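Local coordinates for protein possible prolidase (Bifidobacterium longum NCC2705, PDB 2P9B) that is a putative prolidase of the amidohydrolase family, probably a hydrolase of carbon-nitrogen bonds, at residues Ser268-Asp271 with Asp272-Gly276; Glu361-Val364 with Ala365-Phe369; Gln193-Lys196 with Ala197-Ala201. One frame throughout, in Å; residues are numbered along the deposited sequence.

Contact 1. Residues Ser268-Asp271 with Asp272-Gly276; sequences SVLD and DELIG
Asp-271 is the N-cap of helix 272-279 and binds the amides of Leu-274 and Ile-275, at the point where the loop after strand 263-264 turns into the helix. Asp-271 uses both its side chain and its carbonyl. Its OD1 accepts from Leu-274 N at 2.9 Å, with an N-H...O angle of 168°, and the amide arrives nearly in line with the C-O bond of the carboxylate. Its backbone O takes Ile-275 N at 3.1 Å, the first i to i+4 bond of the helix. The chi1 of 54° folds CG back between the two main-chain branches, which swings the carboxylate over the first turn. OD1 also lies 3.6 Å from Leu-274 CG, so the capping oxygen rests against an aliphatic branch point.

Leu-270 CD2 meets Leu-274 CD1 at 3.8 Å, the two side chains crossing at a slant, while Leu-270 CB approaches Ile-275 CG1 at 4.2 Å. This apolar patch ties the residue before the cap to the first turn.

Glu-273 OE1 stands 4.5 Å from Asp-271 OD1, but it forms a salt bridge with Arg-254 of helix 250-259, which probably offsets the repulsion. A carboxylate at the N-terminal end of a helix is likely to be stabilised as the anion by the helix dipole, and here it supplies an acceptor to a first-turn amide that has no preceding helical carbonyl.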
ATOM      1  N   SER A 268       2.785   4.723 -16.305  1.00 14.83           N
ATOM      2  CA  SER A 268       3.084   4.458 -17.705  1.00 15.29           C
ATOM      3  C   SER A 268       4.555   4.719 -17.957  1.00 15.06           C
ATOM      4  O   SER A 268       5.298   5.048 -17.037  1.00 14.32           O
ATOM      5  CB  SER A 268       2.272   5.404 -18.582  1.00 17.74           C
ATOM      6  OG  SER A 268       2.685   6.746 -18.363  1.00 21.50           O
ATOM      7  N   VAL A 269       4.971   4.583 -19.211  1.00 14.96           N
ATOM      8  CA  VAL A 269       6.354   4.859 -19.555  1.00 15.81           C
ATOM      9  C   VAL A 269       6.542   6.360 -19.317  1.00 16.13           C
ATOM     10  O   VAL A 269       5.610   7.148 -19.509  1.00 16.98           O
ATOM     11  CB  VAL A 269       6.644   4.493 -21.029  1.00 17.33           C
ATOM     12  CG1 VAL A 269       5.730   5.277 -21.951  1.00 19.32           C
ATOM     13  CG2 VAL A 269       8.110   4.763 -21.349  1.00 19.23           C
ATOM     14  N   LEU A 270       7.736   6.751 -18.886  1.00 14.99           N
ATOM     15  CA  LEU A 270       8.008   8.148 -18.586  1.00 16.85           C
ATOM     16  C   LEU A 270       9.029   8.796 -19.512  1.00 18.74           C
ATOM     17  O   LEU A 270       9.676   8.128 -20.315  1.00 19.36           O
ATOM     18  CB  LEU A 270       8.514   8.273 -17.148  1.00 16.64           C
ATOM     19  CG  LEU A 270       7.635   7.666 -16.051  1.00 16.67           C
ATOM     20  CD1 LEU A 270       8.398   7.645 -14.735  1.00 19.73           C
ATOM     21  CD2 LEU A 270       6.349   8.465 -15.932  1.00 18.76           C
ATOM     22  N   ASP A 271       9.135  10.116 -19.390  1.00 19.45           N
ATOM     23  CA  ASP A 271      10.099  10.913 -20.138  1.00 19.29           C
ATOM     24  C   ASP A 271      10.628  11.913 -19.113  1.00 19.85           C
ATOM     25  O   ASP A 271      10.157  11.938 -17.977  1.00 18.09           O
ATOM     26  CB  ASP A 271       9.448  11.633 -21.332  1.00 21.20           C
ATOM     27  CG  ASP A 271       8.243  12.466 -20.940  1.00 24.25           C
ATOM     28  OD1 ASP A 271       8.322  13.221 -19.954  1.00 24.50           O
ATOM     29  OD2 ASP A 271       7.213  12.371 -21.637  1.00 30.30           O
ATOM     30  N   ASP A 272      11.601  12.731 -19.497  1.00 18.89           N
ATOM     31  CA  ASP A 272      12.190  13.693 -18.570  1.00 19.30           C
ATOM     32  C   ASP A 272      11.220  14.725 -17.997  1.00 18.81           C
ATOM     33  O   ASP A 272      11.379  15.170 -16.859  1.00 17.85           O
ATOM     34  CB  ASP A 272      13.372  14.395 -19.245  1.00 20.10           C
ATOM     35  CG  ASP A 272      14.509  13.436 -19.551  1.00 23.31           C
ATOM     36  OD1 ASP A 272      14.392  12.248 -19.181  1.00 24.64           O
ATOM     37  OD2 ASP A 272      15.516  13.869 -20.149  1.00 23.80           O
ATOM     38  N   GLU A 273      10.219  15.106 -18.779  1.00 19.77           N
ATOM     39  CA  GLU A 273       9.248  16.083 -18.309  1.00 21.67           C
ATOM     40  C   GLU A 273       8.463  15.506 -17.138  1.00 19.31           C
ATOM     41  O   GLU A 273       8.317  16.150 -16.103  1.00 19.08           O
ATOM     42  CB  GLU A 273       8.279  16.466 -19.430  1.00 25.33           C
ATOM     43  CG  GLU A 273       7.215  17.471 -19.002  1.00 30.94           C
ATOM     44  CD  GLU A 273       6.161  17.709 -20.072  1.00 34.65           C
ATOM     45  OE1 GLU A 273       5.509  16.732 -20.502  1.00 35.23           O
ATOM     46  OE2 GLU A 273       5.980  18.878 -20.478  1.00 36.14           O
ATOM     47  N   LEU A 274       7.966  14.286 -17.305  1.00 19.29           N
ATOM     48  CA  LEU A 274       7.186  13.639 -16.255  1.00 18.27           C
ATOM     49  C   LEU A 274       8.017  13.349 -15.015  1.00 18.15           C
ATOM     50  O   LEU A 274       7.547  13.519 -13.893  1.00 18.14           O
ATOM     51  CB  LEU A 274       6.564  12.344 -16.776  1.00 19.73           C
ATOM     52  CG  LEU A 274       5.509  12.488 -17.875  1.00 22.05           C
ATOM     53  CD1 LEU A 274       4.975  11.107 -18.215  1.00 21.61           C
ATOM     54  CD2 LEU A 274       4.372  13.395 -17.414  1.00 23.65           C
ATOM     55  N   ILE A 275       9.253  12.905 -15.209  1.00 17.32           N
ATOM     56  CA  ILE A 275      10.118  12.618 -14.076  1.00 18.10           C
ATOM     57  C   ILE A 275      10.284  13.888 -13.242  1.00 17.52           C
ATOM     58  O   ILE A 275      10.231  13.852 -12.014  1.00 17.63           O
ATOM     59  CB  ILE A 275      11.492  12.111 -14.552  1.00 18.56           C
ATOM     60  CG1 ILE A 275      11.328  10.722 -15.178  1.00 19.54           C
ATOM     61  CG2 ILE A 275      12.472  12.073 -13.388  1.00 17.32           C
ATOM     62  CD1 ILE A 275      12.602  10.144 -15.759  1.00 21.19           C
ATOM     63  N   GLY A 276      10.467  15.015 -13.921  1.00 17.73           N
ATOM     64  CA  GLY A 276      10.627  16.271 -13.220  1.00 17.72           C
ATOM     65  C   GLY A 276       9.377  16.645 -12.441  1.00 18.84           C
ATOM     66  O   GLY A 276       9.476  17.228 -11.359  1.00 17.58           O
TER

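Contact 2. Residues Glu361-Val364 with Ala365-Phe369; sequences ELLV and AYAGF
Phe-369 folds back over Leu-363 just beyond helix 356-367, and its path can be followed outward from the backbone. CB lies 3.4 Å from Leu-363 O. CG and CD2 are each 3.9 Å from Leu-363 CB, and that carbon sits over one face of the ring, 4.1 Å from the centroid and 21° off the ring normal. This is a CH-pi contact, displaced toward the rim of the ring. A chi1 of -84° turns CG away from the residue's own carbonyl and to the side of its amide N, and the ring is thereby laid against the last turn. Outside the segments the ring stacks with His-334, and the side chain also touches Ala-377 of helix 371-385.

The backbone fixes the same return. Leu-363 O accepts from both Ala-367 N and Phe-369 N, which approach from opposite faces of the carbonyl plane; the Phe-369 bond measures 3.2 Å. Val-364 also meets Phe-369: its CG1 is 3.2 Å from Phe-369 O, and its CG2 faces Phe-369 CB. One water donates to both Val-364 O and Phe-369 O, while a second donates to Val-364 O and accepts from Gly-368 N at 2.6 Å, so two waters bridge the backbone at the helix end.

One residue earlier, Leu-362 runs side by side with Tyr-366 in the same direction, CD2 against CE2 at 3.8 Å, and both reach Leu-299 of helix 295-303. Gly-368, with a phi of 71°, is the first residue to leave helical geometry. A positive-phi glycine followed by an apolar residue packed back on the last turn is a common way of ending a helix, and here it turns the chain toward helix 371-385.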
ATOM      1  N   GLU A 361       8.812  -8.827  -4.619  1.00 13.52           N
ATOM      2  CA  GLU A 361       9.536  -9.716  -5.520  1.00 15.32           C
ATOM      3  C   GLU A 361       9.440  -9.209  -6.949  1.00 15.68           C
ATOM      4  O   GLU A 361      10.393  -9.326  -7.722  1.00 16.11           O
ATOM      5  CB  GLU A 361       8.993 -11.147  -5.435  1.00 19.42           C
ATOM      6  CG  GLU A 361       9.543 -11.915  -4.242  1.00 25.28           C
ATOM      7  CD  GLU A 361       9.686 -13.407  -4.505  1.00 28.31           C
ATOM      8  OE1 GLU A 361      10.374 -14.078  -3.706  1.00 29.29           O
ATOM      9  OE2 GLU A 361       9.112 -13.911  -5.496  1.00 28.77           O
ATOM     10  N   LEU A 362       8.289  -8.632  -7.290  1.00 14.66           N
ATOM     11  CA  LEU A 362       8.073  -8.101  -8.627  1.00 14.06           C
ATOM     12  C   LEU A 362       8.891  -6.834  -8.883  1.00 14.21           C
ATOM     13  O   LEU A 362       9.357  -6.621  -9.996  1.00 14.80           O
ATOM     14  CB  LEU A 362       6.583  -7.825  -8.862  1.00 13.67           C
ATOM     15  CG  LEU A 362       5.672  -9.059  -8.849  1.00 15.18           C
ATOM     16  CD1 LEU A 362       4.224  -8.632  -9.030  1.00 16.51           C
ATOM     17  CD2 LEU A 362       6.080 -10.027  -9.955  1.00 16.47           C
ATOM     18  N   LEU A 363       9.064  -5.991  -7.866  1.00 13.93           N
ATOM     19  CA  LEU A 363       9.858  -4.777  -8.042  1.00 13.69           C
ATOM     20  C   LEU A 363      11.317  -5.162  -8.288  1.00 14.16           C
ATOM     21  O   LEU A 363      12.044  -4.485  -9.014  1.00 14.80           O
ATOM     22  CB  LEU A 363       9.748  -3.871  -6.814  1.00 13.81           C
ATOM     23  CG  LEU A 363       8.395  -3.163  -6.645  1.00 13.53           C
ATOM     24  CD1 LEU A 363       8.362  -2.440  -5.308  1.00 15.97           C
ATOM     25  CD2 LEU A 363       8.169  -2.178  -7.785  1.00 14.17           C
ATOM     26  N   VAL A 364      11.745  -6.259  -7.681  1.00 13.70           N
ATOM     27  CA  VAL A 364      13.112  -6.716  -7.881  1.00 14.97           C
ATOM     28  C   VAL A 364      13.261  -7.328  -9.274  1.00 14.98           C
ATOM     29  O   VAL A 364      14.218  -7.040  -9.987  1.00 15.74           O
ATOM     30  CB  VAL A 364      13.515  -7.780  -6.828  1.00 15.23           C
ATOM     31  CG1 VAL A 364      14.890  -8.351  -7.162  1.00 16.78           C
ATOM     32  CG2 VAL A 364      13.533  -7.158  -5.442  1.00 14.30           C
ATOM     33  N   ALA A 365      12.304  -8.162  -9.662  1.00 16.38           N
ATOM     34  CA  ALA A 365      12.373  -8.830 -10.958  1.00 17.15           C
ATOM     35  C   ALA A 365      12.096  -7.949 -12.176  1.00 17.81           C
ATOM     36  O   ALA A 365      12.648  -8.188 -13.253  1.00 19.09           O
ATOM     37  CB  ALA A 365      11.434 -10.030 -10.967  1.00 19.06           C
ATOM     38  N   TYR A 366      11.259  -6.929 -12.009  1.00 17.69           N
ATOM     39  CA  TYR A 366      10.890  -6.055 -13.123  1.00 18.01           C
ATOM     40  C   TYR A 366      11.362  -4.605 -13.085  1.00 18.32           C
ATOM     41  O   TYR A 366      11.548  -3.995 -14.138  1.00 18.44           O
ATOM     42  CB  TYR A 366       9.364  -6.052 -13.288  1.00 19.31           C
ATOM     43  CG  TYR A 366       8.786  -7.360 -13.774  1.00 19.94           C
ATOM     44  CD1 TYR A 366       8.650  -7.622 -15.139  1.00 22.59           C
ATOM     45  CD2 TYR A 366       8.398  -8.350 -12.871  1.00 20.52           C
ATOM     46  CE1 TYR A 366       8.140  -8.838 -15.591  1.00 23.00           C
ATOM     47  CE2 TYR A 366       7.890  -9.571 -13.313  1.00 22.14           C
ATOM     48  CZ  TYR A 366       7.765  -9.808 -14.676  1.00 24.47           C
ATOM     49  OH  TYR A 366       7.272 -11.017 -15.119  1.00 24.44           O
ATOM     50  N   ALA A 367      11.558  -4.043 -11.894  1.00 17.81           N
ATOM     51  CA  ALA A 367      11.952  -2.637 -11.800  1.00 18.81           C
ATOM     52  C   ALA A 367      13.380  -2.351 -11.365  1.00 19.31           C
ATOM     53  O   ALA A 367      13.709  -1.217 -11.018  1.00 20.71           O
ATOM     54  CB  ALA A 367      10.983  -1.898 -10.888  1.00 19.44           C
ATOM     55  N   GLY A 368      14.224  -3.375 -11.374  1.00 20.50           N
ATOM     56  CA  GLY A 368      15.613  -3.182 -10.996  1.00 19.96           C
ATOM     57  C   GLY A 368      15.882  -2.920  -9.526  1.00 18.73           C
ATOM     58  O   GLY A 368      16.944  -2.409  -9.182  1.00 17.93           O
ATOM     59  N   PHE A 369      14.929  -3.256  -8.657  1.00 16.06           N
ATOM     60  CA  PHE A 369      15.115  -3.062  -7.224  1.00 15.53           C
ATOM     61  C   PHE A 369      15.935  -4.190  -6.642  1.00 14.86           C
ATOM     62  O   PHE A 369      15.911  -5.310  -7.143  1.00 15.91           O
ATOM     63  CB  PHE A 369      13.784  -3.095  -6.464  1.00 15.20           C
ATOM     64  CG  PHE A 369      13.042  -1.803  -6.450  1.00 14.07           C
ATOM     65  CD1 PHE A 369      12.745  -1.182  -5.238  1.00 13.69           C
ATOM     66  CD2 PHE A 369      12.568  -1.245  -7.626  1.00 14.54           C
ATOM     67  CE1 PHE A 369      11.985  -0.019  -5.203  1.00 13.16           C
ATOM     68  CE2 PHE A 369      11.805  -0.081  -7.604  1.00 15.23           C
ATOM     69  CZ  PHE A 369      11.512   0.531  -6.391  1.00 13.95           C
TER
HETATM   70  O   HOH W   1      16.921  -6.300  -9.522  1.00 25.04           O
HETATM   71  O   HOH W   2      14.629  -5.712 -12.489  1.00 28.82           O

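Contact 3. Residues Gln193-Lys196 with Ala197-Ala201; sequences QNLK and AGVNA
Helix 184-196 ends in a Schellman motif, in which Gly-198 takes a phi of 102° and the chain sends two bonds back into the last turn. Gly-198 N donates to Leu-195 O at 2.9 Å from well above the carbonyl plane, and Val-199 N donates to Asn-194 O at 3.3 Å, a weak bond though nearly straight at 173°. Ala-197 N still makes an ordinary helical bond to Gln-193 O. At the backbone angles of Gly-198 a CB would be jammed against the carbonyl O of Ala-197, which explains the glycine.

The apolar closure comes from Val-199, whose CB points toward the helix. Both methyls lean on the Asn-194 carbonyl O from one side, CG1 of Val-199 at 3.4 Å from it. The chi1 of -52° tucks CG2 into the angle between the main-chain arms, and that methyl reaches Asn-194 CB at 3.9 Å and, more loosely, Leu-195 CD2. Replacing Val-199 by an alanine would probably open a gap beside Asn-194 CB and leave Asn-194 O without the two methyls that lean on it.

Asn-194 turns its polar end away from this closure: OD1 is hydrogen-bonded to Tyr-140 OH and ND2 to Pro-164 O, so the amide of this buried side chain is satisfied at both ends. Tyr-140 also touches Ala-197 and Val-199, drawing helix, turn and neighbouring loop together. Beyond the glycine the chain runs on to strand 202-205, the first of four parallel strands in this part of the fold, and Arg-146 bonds to Gly-198 O and to Asn-200 OD1. On the helix side of the turn, Ala-197 CB sits 3.4 Å from Asn-194 O.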
ATOM      1  N   GLN A 193     -17.936  16.033  -0.375  1.00 16.01           N
ATOM      2  CA  GLN A 193     -18.844  15.031   0.171  1.00 17.08           C
ATOM      3  C   GLN A 193     -18.033  13.939   0.860  1.00 15.93           C
ATOM      4  O   GLN A 193     -18.390  13.483   1.946  1.00 14.72           O
ATOM      5  CB  GLN A 193     -19.705  14.424  -0.943  1.00 20.30           C
ATOM      6  CG  GLN A 193     -20.534  15.460  -1.693  1.00 25.96           C
ATOM      7  CD  GLN A 193     -21.453  14.856  -2.746  1.00 30.42           C
ATOM      8  OE1 GLN A 193     -21.015  14.099  -3.612  1.00 32.73           O
ATOM      9  NE2 GLN A 193     -22.735  15.199  -2.677  1.00 32.66           N
ATOM     10  N   ASN A 194     -16.942  13.521   0.227  1.00 15.09           N
ATOM     11  CA  ASN A 194     -16.092  12.493   0.808  1.00 14.48           C
ATOM     12  C   ASN A 194     -15.419  12.996   2.074  1.00 12.82           C
ATOM     13  O   ASN A 194     -15.383  12.296   3.078  1.00 13.27           O
ATOM     14  CB  ASN A 194     -15.026  12.040  -0.191  1.00 15.32           C
ATOM     15  CG  ASN A 194     -15.431  10.789  -0.943  1.00 17.72           C
ATOM     16  OD1 ASN A 194     -16.519  10.256  -0.740  1.00 20.33           O
ATOM     17  ND2 ASN A 194     -14.549  10.312  -1.815  1.00 16.50           N
ATOM     18  N   LEU A 195     -14.891  14.213   2.023  1.00 12.52           N
ATOM     19  CA  LEU A 195     -14.226  14.795   3.183  1.00 11.61           C
ATOM     20  C   LEU A 195     -15.204  14.929   4.350  1.00 12.01           C
ATOM     21  O   LEU A 195     -14.880  14.582   5.489  1.00 13.22           O
ATOM     22  CB  LEU A 195     -13.640  16.163   2.815  1.00 12.59           C
ATOM     23  CG  LEU A 195     -12.509  16.134   1.780  1.00 13.17           C
ATOM     24  CD1 LEU A 195     -12.184  17.547   1.318  1.00 14.09           C
ATOM     25  CD2 LEU A 195     -11.281  15.474   2.394  1.00 15.13           C
ATOM     26  N   LYS A 196     -16.401  15.431   4.064  1.00 12.20           N
ATOM     27  CA  LYS A 196     -17.419  15.596   5.095  1.00 13.69           C
ATOM     28  C   LYS A 196     -17.747  14.243   5.732  1.00 13.37           C
ATOM     29  O   LYS A 196     -18.033  14.161   6.928  1.00 13.42           O
ATOM     30  CB  LYS A 196     -18.683  16.223   4.486  1.00 13.84           C
ATOM     31  CG  LYS A 196     -19.852  16.389   5.465  1.00 15.02           C
ATOM     32  CD  LYS A 196     -19.465  17.221   6.687  1.00 17.95           C
ATOM     33  CE  LYS A 196     -20.603  17.250   7.706  1.00 19.55           C
ATOM     34  NZ  LYS A 196     -20.157  17.703   9.049  1.00 18.32           N
ATOM     35  N   ALA A 197     -17.685  13.186   4.925  1.00 13.08           N
ATOM     36  CA  ALA A 197     -17.976  11.836   5.394  1.00 14.10           C
ATOM     37  C   ALA A 197     -16.858  11.244   6.247  1.00 14.59           C
ATOM     38  O   ALA A 197     -17.027  10.180   6.846  1.00 17.59           O
ATOM     39  CB  ALA A 197     -18.263  10.925   4.212  1.00 14.65           C
ATOM     40  N   GLY A 198     -15.710  11.918   6.280  1.00 13.32           N
ATOM     41  CA  GLY A 198     -14.604  11.457   7.104  1.00 12.73           C
ATOM     42  C   GLY A 198     -13.438  10.716   6.469  1.00 12.33           C
ATOM     43  O   GLY A 198     -12.608  10.158   7.187  1.00 14.57           O
ATOM     44  N   VAL A 199     -13.345  10.702   5.145  1.00 12.91           N
ATOM     45  CA  VAL A 199     -12.229   9.989   4.525  1.00 12.01           C
ATOM     46  C   VAL A 199     -10.894  10.654   4.855  1.00 11.82           C
ATOM     47  O   VAL A 199     -10.850  11.838   5.195  1.00 13.58           O
ATOM     48  CB  VAL A 199     -12.375   9.925   2.983  1.00  9.97           C
ATOM     49  CG1 VAL A 199     -13.743   9.378   2.613  1.00 12.38           C
ATOM     50  CG2 VAL A 199     -12.154  11.302   2.365  1.00 12.33           C
ATOM     51  N   ASN A 200      -9.811   9.882   4.795  1.00 11.44           N
ATOM     52  CA  ASN A 200      -8.485  10.448   5.016  1.00 12.34           C
ATOM     53  C   ASN A 200      -7.560  10.018   3.878  1.00 11.60           C
ATOM     54  O   ASN A 200      -6.358   9.840   4.048  1.00 13.89           O
ATOM     55  CB  ASN A 200      -7.926  10.099   6.412  1.00 13.64           C
ATOM     56  CG  ASN A 200      -7.733   8.620   6.641  1.00 12.69           C
ATOM     57  OD1 ASN A 200      -8.538   7.795   6.215  1.00 13.72           O
ATOM     58  ND2 ASN A 200      -6.666   8.275   7.362  1.00 15.47           N
ATOM     59  N   ALA A 201      -8.174   9.879   2.703  1.00 11.17           N
ATOM     60  CA  ALA A 201      -7.504   9.539   1.450  1.00 11.04           C
ATOM     61  C   ALA A 201      -8.520   9.778   0.329  1.00 11.56           C
ATOM     62  O   ALA A 201      -9.725   9.716   0.559  1.00 11.36           O
ATOM     63  CB  ALA A 201      -7.048   8.070   1.453  1.00 11.40           C
TER

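All three contacts are local features of helix ends in an amidohydrolase, a family with a TIM-barrel fold: contact 1 starts a helix, while contacts 2 and 3 finish one. They do not touch. Centres of contacts 1 and 2 lie 19 Å apart, with nearest atoms about 11 Å apart; helix 313-335 is common ground, since side chains of both contacts touch it. Contact 3 is more distant, its centre 31 Å from that of contact 1 and 34 Å from that of contact 2, on the opposite side of the chain's centre from contact 2. His-77, His-79 and Asp-345, a possible empty metal site, belong to none of the three contacts.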